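Local coordinates for protein glutamate--tRNA ligase (Elizabethkingia anophelis, PDB 6B1Z) that probably attaches glutamate to its cognate tRNA in an ATP-dependent reaction, as a class I aminoacyl-tRNA synthetase with a catalytic domain and an anticodon-binding domain, at residues 179-184 and 189-194; 234-239 and 251-256; 208-213 and 230-235; 175-180 and 239-244. One frame throughout, in Å; residues are numbered along the deposited sequence.

Interaction 1. Residues 179-184 and 189-194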
# COMPACT_ATOMS: atom_id res chain seq x y z
N ILE A 179 10.47 -33.12 -3.98
CA ILE A 179 10.10 -32.41 -2.76
C ILE A 179 8.60 -32.19 -2.80
O ILE A 179 8.07 -31.58 -3.74
CB ILE A 179 10.85 -31.07 -2.65
CG1 ILE A 179 12.35 -31.24 -2.89
CG2 ILE A 179 10.58 -30.44 -1.29
CD1 ILE A 179 13.03 -32.22 -1.95
N ASN A 180 7.89 -32.69 -1.78
CA ASN A 180 6.44 -32.50 -1.69
C ASN A 180 6.15 -31.34 -0.75
O ASN A 180 6.44 -31.42 0.45
CB ASN A 180 5.76 -33.78 -1.22
CG ASN A 180 6.01 -34.94 -2.15
OD1 ASN A 180 5.79 -34.84 -3.36
ND2 ASN A 180 6.50 -36.05 -1.60
N LEU A 181 5.60 -30.25 -1.30
CA LEU A 181 5.34 -29.01 -0.58
C LEU A 181 3.85 -28.86 -0.28
O LEU A 181 2.99 -29.42 -0.97
CB LEU A 181 5.84 -27.81 -1.38
CG LEU A 181 7.37 -27.87 -1.58
CD1 LEU A 181 7.85 -26.83 -2.56
CD2 LEU A 181 8.08 -27.70 -0.25
N ASN A 182 3.55 -28.11 0.77
CA ASN A 182 2.17 -27.88 1.18
C ASN A 182 2.07 -26.44 1.64
O ASN A 182 2.63 -26.08 2.68
CB ASN A 182 1.76 -28.84 2.30
CG ASN A 182 0.27 -28.83 2.57
OD1 ASN A 182 -0.47 -28.03 2.02
ND2 ASN A 182 -0.19 -29.75 3.41
N ASP A 183 1.37 -25.62 0.87
CA ASP A 183 1.20 -24.20 1.17
C ASP A 183 -0.23 -23.93 1.60
O ASP A 183 -1.17 -24.49 1.05
CB ASP A 183 1.53 -23.35 -0.07
CG ASP A 183 1.59 -21.86 0.25
OD1 ASP A 183 0.59 -21.15 -0.03
OD2 ASP A 183 2.61 -21.46 0.84
N ILE A 184 -0.40 -23.02 2.58
CA ILE A 184 -1.73 -22.72 3.09
C ILE A 184 -2.62 -22.13 2.00
O ILE A 184 -3.81 -22.44 1.91
CB ILE A 184 -1.63 -21.79 4.32
CG1 ILE A 184 -1.09 -22.55 5.52
CG2 ILE A 184 -3.00 -21.16 4.64
CD1 ILE A 184 -0.67 -21.62 6.69
N PHE A 189 1.85 -29.32 -3.83
CA PHE A 189 2.50 -29.44 -5.13
C PHE A 189 3.87 -30.04 -4.89
O PHE A 189 4.39 -30.04 -3.77
CB PHE A 189 2.60 -28.07 -5.84
CG PHE A 189 3.42 -27.06 -5.10
CD1 PHE A 189 2.89 -26.34 -4.05
CD2 PHE A 189 4.73 -26.81 -5.48
CE1 PHE A 189 3.66 -25.39 -3.38
CE2 PHE A 189 5.50 -25.87 -4.82
CZ PHE A 189 4.96 -25.15 -3.77
N SER A 190 4.45 -30.59 -5.97
CA SER A 190 5.75 -31.23 -5.91
C SER A 190 6.71 -30.60 -6.90
O SER A 190 6.31 -30.12 -7.96
CB SER A 190 5.64 -32.73 -6.21
OG SER A 190 4.75 -33.36 -5.31
N VAL A 191 7.99 -30.63 -6.54
CA VAL A 191 9.09 -30.03 -7.31
C VAL A 191 10.25 -31.02 -7.34
O VAL A 191 10.63 -31.52 -6.27
CB VAL A 191 9.55 -28.71 -6.65
CG1 VAL A 191 10.86 -28.16 -7.27
CG2 VAL A 191 8.43 -27.65 -6.66
N ASN A 192 10.85 -31.26 -8.50
CA ASN A 192 12.07 -32.05 -8.56
C ASN A 192 13.28 -31.13 -8.39
O ASN A 192 13.37 -30.08 -9.04
CB ASN A 192 12.15 -32.83 -9.88
CG ASN A 192 13.24 -33.90 -9.86
OD1 ASN A 192 14.43 -33.59 -9.78
ND2 ASN A 192 12.83 -35.16 -9.91
N THR A 193 14.22 -31.54 -7.53
CA THR A 193 15.42 -30.74 -7.31
C THR A 193 16.25 -30.51 -8.58
O THR A 193 17.04 -29.57 -8.62
CB THR A 193 16.29 -31.37 -6.22
OG1 THR A 193 16.59 -32.73 -6.55
CG2 THR A 193 15.57 -31.34 -4.91
N ASN A 194 16.09 -31.36 -9.60
CA ASN A 194 16.80 -31.10 -10.85
C ASN A 194 16.40 -29.79 -11.50
O ASN A 194 17.13 -29.30 -12.37
CB ASN A 194 16.56 -32.24 -11.85
CG ASN A 194 17.26 -33.53 -11.48
OD1 ASN A 194 18.12 -33.56 -10.60
ND2 ASN A 194 16.90 -34.60 -12.17
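The Phe189 ring carries Leu181 on one face and has Asp183 CB near its plane at the edge. Both contacts fall within a beta hairpin, strands 178-183 and 187-192, where Leu181 and Phe189 form an antiparallel hydrogen-bonded pair. Leu181 CB sits 3.9 Å from the ring centroid of Phe189, 19° off the normal, which makes this a CH-pi contact, and Leu181 CD1 comes to 3.4 Å from Phe189 CE2. The ring reaches its neighbour because Phe189 CG stands between the backbone N and the carbonyl carbon (chi1 62°). Val191 and Ile179 share this apolar face, which helix 236-246 packs against through Met236, Ala237, Val240 and Leu241. Ile179 CG1 meets Thr193 CG2 at 3.8 Å, the two side chains running roughly at right angles.

Backbone bonds hold the register: the pair Ile179 and Val191 is bonded in both directions, as is Leu181 with Phe189. Asp183 OD2 bonds His255 ND1, while OD1 accepts from the backbone N of Ile185 and Arg186; Ile184 O is a ligand of a magnesium ion. On the other face, in the conformer described, Ser190 OG donates to Asn180 OD1 at 2.7 Å, in the plane of the amide carbonyl.

Interaction 2. Residues 234-239 and 251-256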
# COMPACT_ATOMS: atom_id res chain seq x y z
N PRO A 234 9.02 -19.95 -5.78
CA PRO A 234 10.00 -20.86 -6.40
C PRO A 234 11.15 -21.23 -5.48
O PRO A 234 11.85 -22.20 -5.77
CB PRO A 234 10.49 -20.07 -7.62
CG PRO A 234 9.35 -19.12 -7.93
CD PRO A 234 8.85 -18.72 -6.58
N SER A 235 11.35 -20.49 -4.38
CA SER A 235 12.39 -20.78 -3.39
C SER A 235 11.90 -21.62 -2.22
O SER A 235 12.70 -21.94 -1.32
CB SER A 235 12.97 -19.46 -2.86
OG SER A 235 13.53 -18.72 -3.92
N MET A 236 10.61 -21.95 -2.18
CA MET A 236 10.08 -22.67 -1.03
C MET A 236 10.74 -24.04 -0.86
O MET A 236 11.02 -24.46 0.27
CB MET A 236 8.56 -22.81 -1.16
CG MET A 236 7.92 -23.43 0.06
SD MET A 236 6.13 -23.57 -0.17
CE MET A 236 5.71 -24.56 1.26
N ALA A 237 10.99 -24.76 -1.96
CA ALA A 237 11.65 -26.06 -1.85
C ALA A 237 13.03 -25.92 -1.22
O ALA A 237 13.40 -26.69 -0.33
CB ALA A 237 11.74 -26.72 -3.24
N LEU A 238 13.81 -24.93 -1.67
CA LEU A 238 15.10 -24.65 -1.04
C LEU A 238 14.94 -24.41 0.45
O LEU A 238 15.71 -24.93 1.26
CB LEU A 238 15.76 -23.44 -1.71
CG LEU A 238 17.01 -22.92 -0.99
CD1 LEU A 238 18.16 -23.96 -1.06
CD2 LEU A 238 17.44 -21.60 -1.60
N HIS A 239 13.97 -23.59 0.83
CA HIS A 239 13.83 -23.25 2.24
C HIS A 239 13.50 -24.48 3.08
O HIS A 239 14.08 -24.67 4.16
CB HIS A 239 12.77 -22.16 2.41
CG HIS A 239 13.14 -20.91 1.69
ND1 HIS A 239 12.21 -19.96 1.29
CD2 HIS A 239 14.34 -20.46 1.26
CE1 HIS A 239 12.84 -18.97 0.67
NE2 HIS A 239 14.13 -19.24 0.66
N PRO A 251 8.48 -23.91 9.61
CA PRO A 251 7.17 -23.30 9.88
C PRO A 251 6.21 -23.64 8.76
O PRO A 251 6.59 -24.22 7.73
CB PRO A 251 7.47 -21.80 9.92
CG PRO A 251 8.62 -21.66 8.96
CD PRO A 251 9.47 -22.90 9.19
N GLU A 252 4.95 -23.25 8.94
CA GLU A 252 3.99 -23.30 7.85
C GLU A 252 4.18 -22.09 6.94
O GLU A 252 4.66 -21.04 7.39
CB GLU A 252 2.56 -23.32 8.37
CG GLU A 252 2.24 -24.57 9.19
CD GLU A 252 0.80 -24.65 9.59
OE1 GLU A 252 -0.06 -24.69 8.69
OE2 GLU A 252 0.52 -24.65 10.81
N PHE A 253 3.81 -22.24 5.67
CA PHE A 253 3.94 -21.17 4.68
C PHE A 253 2.60 -20.84 4.06
O PHE A 253 1.73 -21.71 3.91
CB PHE A 253 4.91 -21.57 3.55
CG PHE A 253 6.33 -21.73 3.99
CD1 PHE A 253 6.75 -22.93 4.54
CD2 PHE A 253 7.23 -20.69 3.86
CE1 PHE A 253 8.06 -23.09 4.97
CE2 PHE A 253 8.54 -20.84 4.29
CZ PHE A 253 8.95 -22.05 4.84
N ALA A 254 2.43 -19.56 3.70
CA ALA A 254 1.28 -19.09 2.93
C ALA A 254 1.79 -18.07 1.92
O ALA A 254 2.34 -17.04 2.31
CB ALA A 254 0.22 -18.45 3.84
N HIS A 255 1.61 -18.36 0.63
CA HIS A 255 2.14 -17.51 -0.43
C HIS A 255 0.99 -16.76 -1.10
O HIS A 255 0.09 -17.38 -1.68
CB HIS A 255 2.93 -18.32 -1.44
CG HIS A 255 4.29 -18.70 -0.94
ND1 HIS A 255 4.50 -19.80 -0.12
CD2 HIS A 255 5.51 -18.13 -1.13
CE1 HIS A 255 5.79 -19.88 0.17
NE2 HIS A 255 6.42 -18.88 -0.43
N LEU A 256 1.04 -15.43 -1.02
CA LEU A 256 -0.01 -14.56 -1.54
C LEU A 256 0.25 -14.22 -3.00
O LEU A 256 1.35 -13.78 -3.37
CB LEU A 256 -0.06 -13.29 -0.70
CG LEU A 256 -0.22 -13.52 0.81
CD1 LEU A 256 0.05 -12.22 1.58
CD2 LEU A 256 -1.62 -14.04 1.12
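Met236 reaches from the first turn of helix 236-246 to two aromatic side chains of strand 252-256, Phe253 and His255, and these three residues account for most of the buried surface. The methionine side chain is fully extended: CG is anti to the backbone N (chi1 -174°), and the next two torsions are also close to 180°. That shape carries the sulfur and methyl across to the strand.

Each ring is met by a different part of the thioether. The methyl CE of Met236 approaches the base of Phe253, 3.8 Å from Phe253 CD1 and 3.9 Å from Phe253 CB, while the two side chains run antiparallel alongside one another. The sulfur lies 5.1 Å from the Phe253 centroid and 32° off its normal, an oblique Met-aromatic contact. Against His255 the sulfur is the nearer atom: Met236 SD is 3.7 Å from His255 CE1, again obliquely placed, and Met236 CG is 4.1 Å from the same carbon. No hydrogen bond crosses between the segments, so the evidence is for apolar and sulfur-aromatic packing in a buried setting. The imidazole of His255 is held from elsewhere, by its bond to Asp183 and weakly, through NE2, by Arg228.

The contact lies inside a beta-alpha-beta unit, strand 225-229, helix 236-246 and strand 252-256, whose two strands are parallel neighbours. Strand 225-229 touches Phe253 through Val226 and Arg228, while Leu233, in the loop before the helix, packs on His255.

Interaction 3. Residues 208-213 and 230-235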
# COMPACT_ATOMS: atom_id res chain seq x y z
N PRO A 208 25.14 -13.98 5.47
CA PRO A 208 24.22 -14.82 4.71
C PRO A 208 23.47 -14.03 3.65
O PRO A 208 23.29 -12.81 3.74
CB PRO A 208 23.26 -15.36 5.77
CG PRO A 208 23.23 -14.24 6.80
CD PRO A 208 24.65 -13.73 6.84
N THR A 209 23.01 -14.75 2.63
CA THR A 209 21.97 -14.24 1.76
C THR A 209 20.63 -14.33 2.47
O THR A 209 20.49 -14.99 3.50
CB THR A 209 21.92 -15.04 0.46
OG1 THR A 209 21.55 -16.39 0.77
CG2 THR A 209 23.29 -15.00 -0.24
N TYR A 210 19.61 -13.68 1.88
CA TYR A 210 18.27 -13.68 2.48
C TYR A 210 17.77 -15.10 2.72
O TYR A 210 17.10 -15.37 3.73
CB TYR A 210 17.26 -12.96 1.58
CG TYR A 210 17.45 -11.47 1.38
CD1 TYR A 210 18.05 -10.67 2.34
CD2 TYR A 210 17.00 -10.87 0.21
CE1 TYR A 210 18.19 -9.30 2.14
CE2 TYR A 210 17.14 -9.52 0.00
CZ TYR A 210 17.74 -8.74 0.96
OH TYR A 210 17.88 -7.39 0.73
N HIS A 211 18.07 -16.02 1.79
CA HIS A 211 17.56 -17.38 1.92
C HIS A 211 17.99 -18.01 3.24
O HIS A 211 17.18 -18.59 3.97
CB HIS A 211 18.05 -18.23 0.75
CG HIS A 211 17.51 -17.80 -0.58
ND1 HIS A 211 16.18 -17.88 -0.91
CD2 HIS A 211 18.15 -17.31 -1.67
CE1 HIS A 211 16.02 -17.44 -2.15
NE2 HIS A 211 17.20 -17.11 -2.63
N PHE A 212 19.29 -17.93 3.54
CA PHE A 212 19.84 -18.57 4.73
C PHE A 212 19.54 -17.75 5.98
O PHE A 212 19.15 -18.32 7.01
CB PHE A 212 21.35 -18.75 4.53
CG PHE A 212 22.02 -19.72 5.49
CD1 PHE A 212 21.37 -20.84 5.99
CD2 PHE A 212 23.34 -19.50 5.86
CE1 PHE A 212 22.03 -21.73 6.85
CE2 PHE A 212 24.02 -20.38 6.73
CZ PHE A 212 23.36 -21.49 7.22
N ALA A 213 19.70 -16.43 5.90
CA ALA A 213 19.38 -15.57 7.05
C ALA A 213 17.93 -15.75 7.49
O ALA A 213 17.65 -15.80 8.70
CB ALA A 213 19.64 -14.10 6.70
N GLU A 230 4.12 -14.41 -3.54
CA GLU A 230 4.45 -15.56 -4.38
C GLU A 230 5.77 -15.38 -5.13
O GLU A 230 6.24 -16.36 -5.73
CB GLU A 230 3.31 -15.85 -5.37
CG GLU A 230 3.15 -14.85 -6.48
CD GLU A 230 2.18 -15.31 -7.57
OE1 GLU A 230 2.25 -16.48 -8.01
OE2 GLU A 230 1.36 -14.47 -8.00
N GLU A 231 6.39 -14.20 -5.10
CA GLU A 231 7.74 -14.07 -5.64
C GLU A 231 8.71 -15.03 -4.96
O GLU A 231 9.73 -15.41 -5.56
CB GLU A 231 8.26 -12.62 -5.53
CG GLU A 231 8.64 -12.12 -4.13
CD GLU A 231 7.48 -11.48 -3.39
OE1 GLU A 231 6.33 -11.61 -3.86
OE2 GLU A 231 7.74 -10.83 -2.33
N TRP A 232 8.40 -15.44 -3.73
CA TRP A 232 9.21 -16.38 -2.96
C TRP A 232 8.84 -17.84 -3.22
O TRP A 232 9.58 -18.73 -2.78
CB TRP A 232 9.05 -16.13 -1.46
CG TRP A 232 9.71 -14.89 -0.99
CD1 TRP A 232 9.10 -13.70 -0.72
CD2 TRP A 232 11.10 -14.70 -0.71
NE1 TRP A 232 10.03 -12.78 -0.29
CE2 TRP A 232 11.27 -13.37 -0.27
CE3 TRP A 232 12.22 -15.54 -0.78
CZ2 TRP A 232 12.50 -12.85 0.08
CZ3 TRP A 232 13.47 -15.01 -0.42
CH2 TRP A 232 13.59 -13.67 0.01
N LEU A 233 7.72 -18.11 -3.89
CA LEU A 233 7.28 -19.49 -4.03
C LEU A 233 8.30 -20.39 -4.75
O LEU A 233 8.45 -21.55 -4.33
CB LEU A 233 5.92 -19.54 -4.73
CG LEU A 233 5.21 -20.90 -4.71
CD1 LEU A 233 4.93 -21.37 -3.28
CD2 LEU A 233 3.90 -20.78 -5.49
N PRO A 234 9.02 -19.95 -5.78
CA PRO A 234 10.00 -20.86 -6.40
C PRO A 234 11.15 -21.23 -5.48
O PRO A 234 11.85 -22.20 -5.77
CB PRO A 234 10.49 -20.07 -7.62
CG PRO A 234 9.35 -19.12 -7.93
CD PRO A 234 8.85 -18.72 -6.58
N SER A 235 11.35 -20.49 -4.38
CA SER A 235 12.39 -20.78 -3.39
C SER A 235 11.90 -21.62 -2.22
O SER A 235 12.70 -21.94 -1.32
CB SER A 235 12.97 -19.46 -2.86
OG SER A 235 13.53 -18.72 -3.92
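His211 meets both Trp232 and Ser235 through the outer part of its imidazole, and can be followed outward from helix 210-220. From CB, the side chain sets CG anti to the carbonyl carbon (chi1 -65°), which brings the ring to the loop 230-235. At the next level His211 ND1 lies in the plane of the Trp232 ring, at its edge, 4.0 Å from Trp232 CZ3. The ring carbon CE1 of His211 goes further in: it is 3.9 Å from Trp232 CZ3, and 3.3 Å from Ser235 OG and 3.7 Å from Ser235 CB. The His211 imidazole and the six-membered ring of Trp232 have planes 86° apart and centroids 5.8 Å apart, an oblique aromatic pair. One residue earlier, in the conformer described, Tyr210 CB touches the same indole edge, 4.1 Å from Trp232 CH2.

No hydrogen bond joins the segments. His211 ND1 is instead bonded to His239 NE2, and Ser235 OG has a weak bond from Lys199.

The contact thus sets the N-terminal turn of helix 210-220 against the loop between strand 225-229 and helix 236-246, while His255 of strand 252-256 also touches Trp232.

Interaction 4. Residues 175-180 and 239-244; sequences LDRIIN and HVLLYE. With EDO (1,2-ethanediol), chain V.
Arg177 and Glu244 form a salt bridge between the chain entering strand 178-183 of the beta hairpin and helix 236-246, beside the apolar pair Ile179 and Leu241. The tight part is that apolar pair, both residues buried: Ile179 CD1 is 3.9 Å from Leu241 CD2, with the side chains crossing at a slant. The same Leu241 methyl lies over one face of the Arg177 guanidinium, 3.6 Å from Arg177 NH1, and so links the apolar and charged halves.

On the more open side the ion pair, only partly exposed, is gripped end-on. With chi1 at -177° the Arg177 chain runs away from its backbone N, extended as far as NE, and brings NH1 and NH2 to the carboxylate. Arg177 NH2 meets the syn lone pair of Glu244 OE1 at 2.8 Å, while Arg177 NH1 bonds Glu244 OE2 at 3.2 Å from the syn side, out of the carboxylate plane. The two flat groups are turned 51° apart, and Tyr111 adds weak bonds to both.

On another side of the helix a 1,2-ethanediol, probably from the crystallisation liquor, places O1 over the His239 ring and O2 at the Tyr243 edge, where Tyr243 OH donates to O2 at 2.6 Å.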
# COMPACT_ATOMS: atom_id res chain seq x y z
N LEU A 175 20.44 -34.64 -6.07
CA LEU A 175 20.17 -35.24 -7.38
C LEU A 175 18.77 -35.86 -7.43
O LEU A 175 18.46 -36.75 -6.63
CB LEU A 175 21.24 -36.29 -7.69
CG LEU A 175 21.06 -37.09 -8.99
CD1 LEU A 175 21.02 -36.16 -10.19
CD2 LEU A 175 22.14 -38.14 -9.15
N ASP A 176 17.94 -35.40 -8.37
CA ASP A 176 16.71 -36.08 -8.76
C ASP A 176 15.87 -36.50 -7.55
O ASP A 176 15.52 -37.67 -7.36
CB ASP A 176 17.05 -37.29 -9.64
CG ASP A 176 15.83 -37.93 -10.28
OD1 ASP A 176 14.75 -37.31 -10.31
OD2 ASP A 176 15.94 -39.10 -10.76
N ARG A 177 15.54 -35.51 -6.72
CA ARG A 177 14.74 -35.74 -5.53
C ARG A 177 13.43 -34.99 -5.67
O ARG A 177 13.43 -33.82 -6.08
CB ARG A 177 15.52 -35.31 -4.29
CG ARG A 177 14.77 -35.59 -3.00
CD ARG A 177 15.61 -35.24 -1.77
NE ARG A 177 14.75 -35.17 -0.60
CZ ARG A 177 15.15 -34.72 0.59
NH1 ARG A 177 16.42 -34.37 0.76
NH2 ARG A 177 14.28 -34.65 1.59
N ILE A 178 12.32 -35.65 -5.35
CA ILE A 178 11.00 -35.02 -5.38
C ILE A 178 10.71 -34.42 -4.01
O ILE A 178 10.71 -35.14 -3.01
CB ILE A 178 9.92 -36.03 -5.78
CG1 ILE A 178 10.20 -36.56 -7.18
CG2 ILE A 178 8.55 -35.38 -5.71
CD1 ILE A 178 9.32 -37.71 -7.58
N ILE A 179 10.47 -33.12 -3.98
CA ILE A 179 10.10 -32.41 -2.76
C ILE A 179 8.60 -32.19 -2.80
O ILE A 179 8.07 -31.58 -3.74
CB ILE A 179 10.85 -31.07 -2.65
CG1 ILE A 179 12.35 -31.24 -2.89
CG2 ILE A 179 10.58 -30.44 -1.29
CD1 ILE A 179 13.03 -32.22 -1.95
N ASN A 180 7.89 -32.69 -1.78
CA ASN A 180 6.44 -32.50 -1.69
C ASN A 180 6.15 -31.34 -0.75
O ASN A 180 6.44 -31.42 0.45
CB ASN A 180 5.76 -33.78 -1.22
CG ASN A 180 6.01 -34.94 -2.15
OD1 ASN A 180 5.79 -34.84 -3.36
ND2 ASN A 180 6.50 -36.05 -1.60
N HIS A 239 13.97 -23.59 0.83
CA HIS A 239 13.83 -23.25 2.24
C HIS A 239 13.50 -24.48 3.08
O HIS A 239 14.08 -24.67 4.16
CB HIS A 239 12.77 -22.16 2.41
CG HIS A 239 13.14 -20.91 1.69
ND1 HIS A 239 12.21 -19.96 1.29
CD2 HIS A 239 14.34 -20.46 1.26
CE1 HIS A 239 12.84 -18.97 0.67
NE2 HIS A 239 14.13 -19.24 0.66
N VAL A 240 12.59 -25.32 2.59
CA VAL A 240 12.26 -26.55 3.30
C VAL A 240 13.49 -27.45 3.40
O VAL A 240 13.75 -28.03 4.46
CB VAL A 240 11.07 -27.24 2.61
CG1 VAL A 240 10.89 -28.68 3.10
CG2 VAL A 240 9.80 -26.42 2.86
N LEU A 241 14.30 -27.51 2.34
CA LEU A 241 15.52 -28.32 2.38
C LEU A 241 16.54 -27.74 3.36
O LEU A 241 17.31 -28.50 3.97
CB LEU A 241 16.12 -28.44 0.98
CG LEU A 241 15.39 -29.42 0.06
CD1 LEU A 241 15.85 -29.16 -1.39
CD2 LEU A 241 15.71 -30.85 0.49
N LEU A 242 16.58 -26.41 3.51
CA LEU A 242 17.50 -25.83 4.49
C LEU A 242 17.11 -26.21 5.91
O LEU A 242 17.98 -26.51 6.73
CB LEU A 242 17.55 -24.31 4.32
CG LEU A 242 18.34 -23.86 3.08
CD1 LEU A 242 18.12 -22.35 2.86
CD2 LEU A 242 19.84 -24.17 3.19
N TYR A 243 15.81 -26.19 6.24
CA TYR A 243 15.40 -26.63 7.57
C TYR A 243 15.82 -28.08 7.79
O TYR A 243 16.37 -28.42 8.84
CB TYR A 243 13.89 -26.48 7.79
CG TYR A 243 13.46 -25.05 8.01
CD1 TYR A 243 13.64 -24.44 9.25
CD2 TYR A 243 12.88 -24.31 6.99
CE1 TYR A 243 13.25 -23.13 9.45
CE2 TYR A 243 12.50 -22.99 7.19
CZ TYR A 243 12.69 -22.41 8.42
OH TYR A 243 12.31 -21.11 8.64
N GLU A 244 15.63 -28.93 6.78
CA GLU A 244 16.08 -30.31 6.88
C GLU A 244 17.59 -30.39 7.12
O GLU A 244 18.06 -31.16 7.97
CB GLU A 244 15.69 -31.07 5.62
CG GLU A 244 16.13 -32.53 5.63
CD GLU A 244 15.76 -33.25 4.35
OE1 GLU A 244 14.74 -32.90 3.73
OE2 GLU A 244 16.50 -34.18 3.96
C1 EDO V . 12.31 -18.18 5.01
O1 EDO V . 13.15 -18.33 3.86
C2 EDO V . 11.59 -19.48 5.27
O2 EDO V . 11.34 -19.62 6.68

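In the fold
All four contacts lie in the class I catalytic domain, on the same side of the chain's centre, with their own centres about 8 to 15 Å apart. Helix 236-246 ties them together: interactions 2 and 4 use it directly, the hairpin of interaction 1 packs on it, and interaction 3 involves the loop leading into it. Along the chain interaction 1 closes before interactions 2 and 3 open; interaction 3 is nested inside the loop spanned by interaction 4, whose segments alternate with those of interaction 2. Direct bonds bridge the contacts: Asp183 to His255 between 1 and 2, and His211 to His239 between 3 and both 2 and 4. Hairpin, beta-alpha-beta unit and helix 210-220 thus pack together, consistent with one compact part of the catalytic domain.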